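Local coordinates for protein adenylate kinase (Schistosoma mansoni, PDB 3UMF) that probably catalyses the reversible transfer of a phosphate between ATP and AMP, giving two ADP, as adenylate kinases do, at residues A[145-150]-A[170-175]; A[33-38]-A[180-185]; A[79-82]-A[88-91]; A[92-97]-A[114-119]. One frame throughout, in Å; residues are numbered along the deposited sequence.

Contact 1: residues A[145-150]-A[170-175]; sequences VMRKRL and RFRTFN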
# COMPACT_ATOMS: atom_id res chain seq x y z
N VAL A 145 -3.00 11.11 17.72
CA VAL A 145 -1.60 10.74 17.49
C VAL A 145 -1.04 11.45 16.25
O VAL A 145 0.07 11.97 16.28
CB VAL A 145 -1.44 9.22 17.34
CG1 VAL A 145 -0.10 8.87 16.70
CG2 VAL A 145 -1.58 8.53 18.70
N MET A 146 -1.81 11.47 15.17
CA MET A 146 -1.42 12.18 13.95
C MET A 146 -1.14 13.66 14.22
O MET A 146 -0.14 14.20 13.77
CB MET A 146 -2.49 12.02 12.87
CG MET A 146 -2.24 12.80 11.58
SD MET A 146 -2.76 14.53 11.63
CE MET A 146 -4.53 14.38 11.85
N ARG A 147 -2.05 14.31 14.96
CA ARG A 147 -1.90 15.72 15.31
C ARG A 147 -0.63 16.00 16.11
O ARG A 147 0.08 16.97 15.86
CB ARG A 147 -3.12 16.21 16.11
CG ARG A 147 -4.43 16.29 15.35
CD ARG A 147 -5.57 16.72 16.28
NE ARG A 147 -6.86 16.83 15.61
CZ ARG A 147 -7.39 17.97 15.18
NH1 ARG A 147 -6.73 19.11 15.34
NH2 ARG A 147 -8.58 17.98 14.59
N LYS A 148 -0.36 15.14 17.10
CA LYS A 148 0.80 15.30 17.96
C LYS A 148 2.08 15.06 17.16
O LYS A 148 3.15 15.57 17.50
CB LYS A 148 0.72 14.31 19.13
CG LYS A 148 1.73 14.53 20.24
CD LYS A 148 2.91 13.57 20.12
N ARG A 149 1.95 14.29 16.09
CA ARG A 149 3.08 13.91 15.27
C ARG A 149 3.39 14.94 14.18
O ARG A 149 4.56 15.30 13.97
CB ARG A 149 2.81 12.53 14.65
CG ARG A 149 4.05 11.74 14.28
CD ARG A 149 3.71 10.27 14.06
NE ARG A 149 4.01 9.45 15.24
CZ ARG A 149 3.70 8.16 15.34
NH1 ARG A 149 3.08 7.54 14.35
NH2 ARG A 149 4.01 7.49 16.44
N LEU A 150 2.36 15.45 13.50
CA LEU A 150 2.56 16.32 12.33
C LEU A 150 2.30 17.81 12.59
O LEU A 150 2.88 18.67 11.93
CB LEU A 150 1.66 15.88 11.17
CG LEU A 150 1.74 14.41 10.72
CD1 LEU A 150 0.79 14.18 9.55
CD2 LEU A 150 3.17 14.04 10.34
N ARG A 170 -7.53 15.39 5.34
CA ARG A 170 -6.95 14.31 4.54
C ARG A 170 -6.91 13.02 5.35
O ARG A 170 -7.14 11.93 4.82
CB ARG A 170 -5.54 14.68 4.06
CG ARG A 170 -4.93 13.67 3.10
CD ARG A 170 -3.53 14.09 2.68
NE ARG A 170 -3.55 15.38 1.97
CZ ARG A 170 -2.46 16.07 1.65
NH1 ARG A 170 -1.26 15.60 1.97
NH2 ARG A 170 -2.57 17.22 1.02
N PHE A 171 -6.63 13.15 6.65
CA PHE A 171 -6.66 12.03 7.57
C PHE A 171 -8.06 11.42 7.66
O PHE A 171 -8.23 10.20 7.57
CB PHE A 171 -6.19 12.48 8.97
CG PHE A 171 -6.30 11.41 10.02
CD1 PHE A 171 -5.23 10.57 10.29
CD2 PHE A 171 -7.48 11.24 10.74
CE1 PHE A 171 -5.33 9.59 11.26
CE2 PHE A 171 -7.58 10.24 11.71
CZ PHE A 171 -6.50 9.42 11.97
N ARG A 172 -9.06 12.27 7.84
CA ARG A 172 -10.44 11.82 8.00
C ARG A 172 -10.98 11.25 6.70
O ARG A 172 -11.72 10.26 6.71
CB ARG A 172 -11.33 12.95 8.50
CG ARG A 172 -10.96 13.47 9.89
CD ARG A 172 -11.90 14.58 10.32
NE ARG A 172 -11.55 15.09 11.65
CZ ARG A 172 -12.11 16.16 12.21
NH1 ARG A 172 -13.05 16.84 11.57
NH2 ARG A 172 -11.73 16.54 13.42
N THR A 173 -10.61 11.86 5.58
CA THR A 173 -10.99 11.35 4.27
C THR A 173 -10.40 9.95 4.05
O THR A 173 -11.10 9.04 3.61
CB THR A 173 -10.54 12.29 3.12
OG1 THR A 173 -11.35 13.48 3.15
CG2 THR A 173 -10.71 11.61 1.78
N PHE A 174 -9.12 9.78 4.38
CA PHE A 174 -8.47 8.48 4.23
C PHE A 174 -9.09 7.42 5.15
O PHE A 174 -9.33 6.29 4.73
CB PHE A 174 -6.96 8.58 4.48
CG PHE A 174 -6.24 7.27 4.38
CD1 PHE A 174 -5.73 6.84 3.16
CD2 PHE A 174 -6.08 6.46 5.49
CE1 PHE A 174 -5.07 5.62 3.06
CE2 PHE A 174 -5.42 5.25 5.39
CZ PHE A 174 -4.91 4.83 4.18
N ASN A 175 -9.34 7.80 6.40
CA ASN A 175 -9.92 6.89 7.38
C ASN A 175 -11.29 6.37 6.94
O ASN A 175 -11.57 5.18 7.04
CB ASN A 175 -10.03 7.59 8.75
CG ASN A 175 -10.65 6.70 9.82
OD1 ASN A 175 -9.97 5.86 10.42
ND2 ASN A 175 -11.94 6.89 10.07
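M146 and F171 make the close part of this contact between helix 143-150 and helix 161-177. The two side chains run antiparallel alongside each other: M146 CB and CG lie along the CD1 side of the ring, CG 3.9 Å from F171 CD1, and the methyl CE runs back to the ring's root, 3.8 Å from F171 CB. Bends at chi2 (-83°) and chi3 (-63°) of M146 fold the thioether in this way and bring CE obliquely to the ring. I167 and V168 of helix 161-177 also touch M146, which is buried. The looser side belongs to R147 and R172, both chains straight as far as NE. R147 NH2 and R172 NH2 come within 3.7 Å, the latter at the edge of the R147 guanidinium, and the two planes are turned 54° apart. E143 explains the approach: its OE2 is salt-bridged to R147 NH2 and its OE1 to R172 NE. Helices 143-150 and 161-177 flank the part of the chain that forms the lid in adenylate kinases, partly unmodelled here. E143 thus joins the two arginines beside the apolar pair, probably offsetting part of their repulsion and leaving a net positive surface, with K169 also close to R172.

Contact 2: residues A[33-38]-A[180-185]; sequences FVLGGP and PVIEHY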
# COMPACT_ATOMS: atom_id res chain seq x y z
N PHE A 33 -0.50 -6.47 1.22
CA PHE A 33 -1.05 -5.13 1.06
C PHE A 33 -0.64 -4.27 2.26
O PHE A 33 -0.70 -4.73 3.40
CB PHE A 33 -2.58 -5.19 0.97
CG PHE A 33 -3.09 -5.83 -0.31
CD1 PHE A 33 -2.37 -5.76 -1.48
CD2 PHE A 33 -4.32 -6.49 -0.32
CE1 PHE A 33 -2.85 -6.34 -2.65
CE2 PHE A 33 -4.81 -7.07 -1.48
CZ PHE A 33 -4.07 -7.00 -2.65
N VAL A 34 -0.22 -3.04 2.01
CA VAL A 34 0.15 -2.13 3.09
C VAL A 34 -0.68 -0.85 3.07
O VAL A 34 -0.70 -0.13 2.06
CB VAL A 34 1.66 -1.79 3.06
CG1 VAL A 34 2.02 -0.82 4.18
CG2 VAL A 34 2.49 -3.05 3.16
N LEU A 35 -1.36 -0.58 4.17
CA LEU A 35 -2.19 0.61 4.30
C LEU A 35 -1.72 1.52 5.43
O LEU A 35 -1.25 1.04 6.46
CB LEU A 35 -3.65 0.22 4.55
CG LEU A 35 -4.44 -0.29 3.34
CD1 LEU A 35 -5.88 -0.58 3.74
CD2 LEU A 35 -4.39 0.72 2.20
N GLY A 36 -1.84 2.83 5.22
CA GLY A 36 -1.45 3.80 6.23
C GLY A 36 -1.68 5.22 5.76
O GLY A 36 -1.21 5.62 4.70
N GLY A 37 -2.41 5.99 6.57
CA GLY A 37 -2.72 7.36 6.22
C GLY A 37 -1.69 8.32 6.79
O GLY A 37 -0.59 7.91 7.16
N PRO A 38 -2.04 9.62 6.86
CA PRO A 38 -1.15 10.65 7.40
C PRO A 38 -0.77 10.33 8.85
O PRO A 38 -1.66 10.01 9.65
CB PRO A 38 -2.01 11.92 7.35
CG PRO A 38 -3.03 11.64 6.28
CD PRO A 38 -3.33 10.18 6.40
N PRO A 180 -14.44 0.22 4.35
CA PRO A 180 -14.96 -1.07 3.89
C PRO A 180 -13.89 -2.05 3.40
O PRO A 180 -14.11 -3.25 3.46
CB PRO A 180 -15.91 -0.68 2.75
CG PRO A 180 -15.45 0.65 2.30
CD PRO A 180 -14.90 1.34 3.51
N VAL A 181 -12.75 -1.55 2.92
CA VAL A 181 -11.71 -2.48 2.47
C VAL A 181 -11.03 -3.15 3.66
O VAL A 181 -10.71 -4.34 3.61
CB VAL A 181 -10.70 -1.83 1.48
CG1 VAL A 181 -9.77 -0.86 2.20
CG2 VAL A 181 -9.91 -2.91 0.76
N ILE A 182 -10.84 -2.40 4.73
CA ILE A 182 -10.26 -2.95 5.95
C ILE A 182 -11.21 -3.96 6.61
O ILE A 182 -10.79 -5.03 7.04
CB ILE A 182 -9.89 -1.83 6.95
CG1 ILE A 182 -8.70 -1.03 6.41
CG2 ILE A 182 -9.56 -2.40 8.32
CD1 ILE A 182 -8.39 0.21 7.21
N GLU A 183 -12.50 -3.62 6.66
CA GLU A 183 -13.49 -4.52 7.24
C GLU A 183 -13.61 -5.82 6.43
O GLU A 183 -13.76 -6.90 7.00
CB GLU A 183 -14.85 -3.84 7.36
CG GLU A 183 -15.91 -4.70 8.02
CD GLU A 183 -15.54 -5.12 9.43
OE1 GLU A 183 -14.96 -4.28 10.16
OE2 GLU A 183 -15.82 -6.27 9.81
N HIS A 184 -13.53 -5.70 5.11
CA HIS A 184 -13.60 -6.86 4.21
C HIS A 184 -12.51 -7.89 4.50
O HIS A 184 -12.78 -9.09 4.58
CB HIS A 184 -13.52 -6.41 2.75
CG HIS A 184 -13.48 -7.53 1.77
ND1 HIS A 184 -14.57 -8.32 1.48
CD2 HIS A 184 -12.47 -8.00 1.00
CE1 HIS A 184 -14.24 -9.23 0.58
NE2 HIS A 184 -12.97 -9.06 0.27
N TYR A 185 -11.27 -7.44 4.65
CA TYR A 185 -10.18 -8.37 4.92
C TYR A 185 -10.08 -8.76 6.39
O TYR A 185 -9.52 -9.81 6.73
CB TYR A 185 -8.85 -7.81 4.40
CG TYR A 185 -8.79 -7.77 2.90
CD1 TYR A 185 -8.57 -8.93 2.16
CD2 TYR A 185 -8.96 -6.58 2.21
CE1 TYR A 185 -8.53 -8.90 0.78
CE2 TYR A 185 -8.92 -6.54 0.83
CZ TYR A 185 -8.70 -7.70 0.12
OH TYR A 185 -8.65 -7.67 -1.25
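The central strand 30-35, which runs into the P-loop, meets helix 179-186 through F33 and L35 on one side and V181, I182 and Y185 on the other. L35 does most of the apolar work with a single methyl: CD1 lies 3.9 Å from I182 CG1, whose side chain it crosses at a slant, and meets V181 CG1 tip to tip at 4.2 Å. A chi1 of 72° sets V181 CG1 between the backbone N and C and turns CG2 to the edge of the Y185 ring. The strand and helix segments run at 135° to each other, their axes 11.6 Å apart at closest, in the layered alpha/beta arrangement of a parallel Rossmann-like sheet; G36, G37 and P38 then begin the glycine-rich P-loop of the nucleoside monophosphate kinases. Further back along the strand, F33 and Y185 cross at about a right angle. Y185 OH approaches the edge of the F33 ring, 3.9 Å from F33 CE2, and is fixed by a hydrogen bond to E127 OE1. F126, from the same helix as E127, stacks edge-to-face with F33. One face of the Y185 ring carries its chain neighbour H184, whose CD2 stands 3.7 Å above the centre of that ring.

Contact 3: residues A[79-82]-A[88-91]; sequences KAMM and VPLE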
# COMPACT_ATOMS: atom_id res chain seq x y z
N LYS A 79 0.40 9.93 -19.87
CA LYS A 79 0.97 11.24 -19.55
C LYS A 79 -0.00 12.37 -19.89
O LYS A 79 -0.18 13.30 -19.10
CB LYS A 79 2.30 11.42 -20.30
CG LYS A 79 3.08 12.67 -19.93
CD LYS A 79 4.46 12.66 -20.57
CE LYS A 79 5.24 13.93 -20.25
NZ LYS A 79 4.57 15.14 -20.79
N ALA A 80 -0.63 12.28 -21.06
CA ALA A 80 -1.61 13.27 -21.48
C ALA A 80 -2.83 13.28 -20.56
O ALA A 80 -3.39 14.33 -20.27
CB ALA A 80 -2.03 13.04 -22.92
N MET A 81 -3.24 12.09 -20.11
CA MET A 81 -4.35 11.96 -19.17
C MET A 81 -4.01 12.61 -17.84
O MET A 81 -4.81 13.35 -17.27
CB MET A 81 -4.71 10.49 -18.96
CG MET A 81 -5.44 9.85 -20.13
SD MET A 81 -5.41 8.04 -20.05
CE MET A 81 -6.16 7.75 -18.45
N MET A 82 -2.81 12.32 -17.34
CA MET A 82 -2.32 12.90 -16.10
C MET A 82 -2.27 14.42 -16.19
O MET A 82 -2.63 15.12 -15.24
CB MET A 82 -0.94 12.35 -15.76
CG MET A 82 -0.92 10.87 -15.39
SD MET A 82 0.77 10.23 -15.33
CE MET A 82 0.46 8.53 -14.84
N VAL A 88 -6.59 7.73 -13.82
CA VAL A 88 -6.08 6.53 -14.45
C VAL A 88 -6.95 5.35 -14.04
O VAL A 88 -7.15 5.11 -12.85
CB VAL A 88 -4.62 6.27 -14.04
CG1 VAL A 88 -4.06 5.07 -14.80
CG2 VAL A 88 -3.77 7.51 -14.30
N PRO A 89 -7.49 4.61 -15.03
CA PRO A 89 -8.37 3.48 -14.72
C PRO A 89 -7.68 2.41 -13.88
O PRO A 89 -6.46 2.24 -13.99
CB PRO A 89 -8.71 2.92 -16.11
CG PRO A 89 -8.54 4.07 -17.03
CD PRO A 89 -7.39 4.86 -16.47
N LEU A 90 -8.45 1.73 -13.04
CA LEU A 90 -7.91 0.67 -12.18
C LEU A 90 -7.28 -0.45 -13.01
O LEU A 90 -6.27 -1.03 -12.62
CB LEU A 90 -9.01 0.12 -11.27
CG LEU A 90 -8.72 -1.13 -10.45
CD1 LEU A 90 -7.56 -0.91 -9.49
CD2 LEU A 90 -9.96 -1.56 -9.69
N GLU A 91 -7.89 -0.73 -14.16
CA GLU A 91 -7.41 -1.77 -15.06
C GLU A 91 -5.97 -1.53 -15.51
O GLU A 91 -5.19 -2.48 -15.66
CB GLU A 91 -8.33 -1.89 -16.28
CG GLU A 91 -9.70 -2.50 -16.00
CD GLU A 91 -10.61 -1.58 -15.20
OE1 GLU A 91 -10.44 -0.35 -15.27
OE2 GLU A 91 -11.51 -2.10 -14.49
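The flat group here is the V88-P89 peptide, and M81 meets it with its terminal methyl at an edge, close to the peptide plane and not over a face. CE comes to the CD corner of the puckered proline ring, 3.7 Å from P89 CD, and lies 4.2 Å from V88 CA. Those two carbons stand on the same side of the trans peptide bond and form the edge that the methyl rests against. The motif is a helix-loop-helix connection: helix 73-84 carries the methionines, a short loop turns back, and P89 takes the N-cap position of helix 90-104. As in related adenylate kinases, helices 60-68 and 73-84 probably belong to the domain that binds the nucleoside monophosphate, and helix 90-104 leads back to the core.

Across the connection the backbones stay apart, the nearest CA atoms being those of M81 and V88 at 7.4 Å, and the gap is spanned by side chains without a hydrogen bond. M81 leaves the helix extended through chi2 and bends at its last torsion (chi3 57°), which swings CE toward the proline. M81 also touches E86 in the intervening loop. M82 stretches straight out instead, chi3 being 178°, and its end approaches the valine. Both M82 and V88 touch L64 of helix 60-68, so two helices and the connecting loop meet in this apolar patch, while P89 lies on the exposed margin. The second methionine makes the looser of the two approaches, with M82 CE 4.4 Å from V88 CG2.

Contact 4: residues A[92-97]-A[114-119]; sequences VVLALL and DGYPRE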
# COMPACT_ATOMS: atom_id res chain seq x y z
N VAL A 92 -5.61 -0.27 -15.72
CA VAL A 92 -4.26 0.09 -16.14
C VAL A 92 -3.24 -0.20 -15.03
O VAL A 92 -2.19 -0.80 -15.28
CB VAL A 92 -4.16 1.57 -16.55
CG1 VAL A 92 -2.72 1.93 -16.90
CG2 VAL A 92 -5.08 1.85 -17.73
N VAL A 93 -3.56 0.23 -13.81
CA VAL A 93 -2.69 0.00 -12.66
C VAL A 93 -2.55 -1.49 -12.40
O VAL A 93 -1.46 -1.99 -12.11
CB VAL A 93 -3.25 0.69 -11.40
CG1 VAL A 93 -2.46 0.27 -10.16
CG2 VAL A 93 -3.22 2.20 -11.56
N LEU A 94 -3.67 -2.20 -12.50
CA LEU A 94 -3.71 -3.64 -12.26
C LEU A 94 -2.81 -4.40 -13.24
O LEU A 94 -2.07 -5.30 -12.83
CB LEU A 94 -5.15 -4.14 -12.37
CG LEU A 94 -5.62 -5.16 -11.33
CD1 LEU A 94 -5.25 -4.71 -9.92
CD2 LEU A 94 -7.12 -5.39 -11.44
N ALA A 95 -2.86 -4.03 -14.51
CA ALA A 95 -2.02 -4.65 -15.53
C ALA A 95 -0.54 -4.37 -15.28
O ALA A 95 0.31 -5.24 -15.50
CB ALA A 95 -2.43 -4.19 -16.92
N LEU A 96 -0.22 -3.17 -14.82
CA LEU A 96 1.16 -2.81 -14.51
C LEU A 96 1.68 -3.62 -13.32
O LEU A 96 2.82 -4.09 -13.34
CB LEU A 96 1.29 -1.31 -14.24
CG LEU A 96 1.10 -0.38 -15.45
CD1 LEU A 96 1.30 1.07 -15.05
CD2 LEU A 96 2.05 -0.76 -16.58
N LEU A 97 0.85 -3.78 -12.30
CA LEU A 97 1.19 -4.59 -11.13
C LEU A 97 1.49 -6.03 -11.54
O LEU A 97 2.54 -6.57 -11.19
CB LEU A 97 0.05 -4.58 -10.11
CG LEU A 97 -0.07 -3.36 -9.20
CD1 LEU A 97 -1.39 -3.40 -8.44
CD2 LEU A 97 1.10 -3.32 -8.23
N ASP A 114 2.66 -0.98 -1.70
CA ASP A 114 2.58 0.20 -0.85
C ASP A 114 1.35 1.04 -1.17
O ASP A 114 1.17 1.49 -2.31
CB ASP A 114 3.86 1.04 -1.01
CG ASP A 114 4.06 2.04 0.11
OD1 ASP A 114 3.07 2.70 0.51
OD2 ASP A 114 5.20 2.18 0.59
N GLY A 115 0.49 1.24 -0.17
CA GLY A 115 -0.68 2.08 -0.32
C GLY A 115 -1.75 1.49 -1.23
O GLY A 115 -2.40 2.21 -1.98
N TYR A 116 -1.92 0.17 -1.17
CA TYR A 116 -2.89 -0.54 -1.99
C TYR A 116 -3.42 -1.74 -1.22
O TYR A 116 -2.66 -2.40 -0.52
CB TYR A 116 -2.23 -1.00 -3.30
CG TYR A 116 -3.18 -1.49 -4.37
CD1 TYR A 116 -3.61 -0.65 -5.39
CD2 TYR A 116 -3.64 -2.80 -4.37
CE1 TYR A 116 -4.47 -1.10 -6.38
CE2 TYR A 116 -4.51 -3.26 -5.35
CZ TYR A 116 -4.92 -2.40 -6.35
OH TYR A 116 -5.78 -2.85 -7.33
N PRO A 117 -4.73 -2.03 -1.34
CA PRO A 117 -5.74 -1.26 -2.06
C PRO A 117 -6.36 -0.18 -1.17
O PRO A 117 -6.52 -0.40 0.03
CB PRO A 117 -6.80 -2.31 -2.39
CG PRO A 117 -6.75 -3.23 -1.22
CD PRO A 117 -5.30 -3.27 -0.77
N ARG A 118 -6.71 0.95 -1.76
CA ARG A 118 -7.35 2.02 -1.00
C ARG A 118 -8.87 1.85 -0.98
O ARG A 118 -9.55 2.40 -0.11
CB ARG A 118 -6.97 3.39 -1.57
CG ARG A 118 -5.47 3.70 -1.50
CD ARG A 118 -5.13 5.02 -2.17
NE ARG A 118 -5.75 6.16 -1.49
CZ ARG A 118 -5.15 6.88 -0.54
NH1 ARG A 118 -3.93 6.57 -0.14
NH2 ARG A 118 -5.79 7.90 0.02
N GLU A 119 -9.39 1.09 -1.93
CA GLU A 119 -10.82 0.84 -2.03
C GLU A 119 -11.12 -0.64 -2.27
O GLU A 119 -10.25 -1.39 -2.73
CB GLU A 119 -11.45 1.72 -3.12
CG GLU A 119 -11.28 3.22 -2.87
CD GLU A 119 -11.83 4.08 -3.99
OE1 GLU A 119 -12.98 3.85 -4.42
OE2 GLU A 119 -11.11 5.00 -4.44
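Residues 92-97 are regular helix, with L96 N and L97 N hydrogen-bonded to the carbonyl oxygens of V92 and V93, whereas 114-119 is an irregular turn. G115 has a positive phi (69°), P117 follows a cis peptide bond, and the backbones keep well apart: V93 CA lies 10.7 Å from Y116 CA. Y116 bridges that gap. Its CG is anti to the backbone N (chi1 -168°), which sends the ring toward the helix, where V93, L94 and L97 receive it. L97 CD1 lies over one face, 4.2 Å above the plane and off toward the rim; P117 CB covers the opposite face at 3.7 Å, the ring being sandwiched between helix and cis-proline. V93 CG1 approaches loosely, 4.5 Å from Y116 CE1. L94 crosses the tyrosine at about a right angle; its CD1, 3.2 Å from Y116 OH, is very close for a carbon and its chi1 is off the staggered positions, so the placement is doubtful. The turn carries DGYPR, the family's Asp-Gly-aromatic-Pro-Arg motif, and D114 is salt-bridged to K42. Strand 110-114 leads into the turn and helix 120-129 leaves it, touching L94 through K125 and F126, while helix 60-68 packs against V93 and L97.

Contact 2 holds the start of the P-loop, and contact 1 touches it from G36 to P38: M146 CG lies 3.4 Å from P38 O, and F174 CE2 reaches 3.3 Å from G37 N. Contact 4 abuts contact 2 at the strand before the loop, with L35 CD2 3.2 Å from P117 O, their centres about 13 Å apart. R118 NH2 also touches F174 CD1, linking contacts 4 and 1. Contact 3 lies farther out, its centre about 28 Å from that of contact 1, but shares helix 90-104 with contact 4. It lies where the probable NMP-binding domain leads back to the core, and contact 1 at the foot of the lid helices; both domains move relative to the core in related kinases.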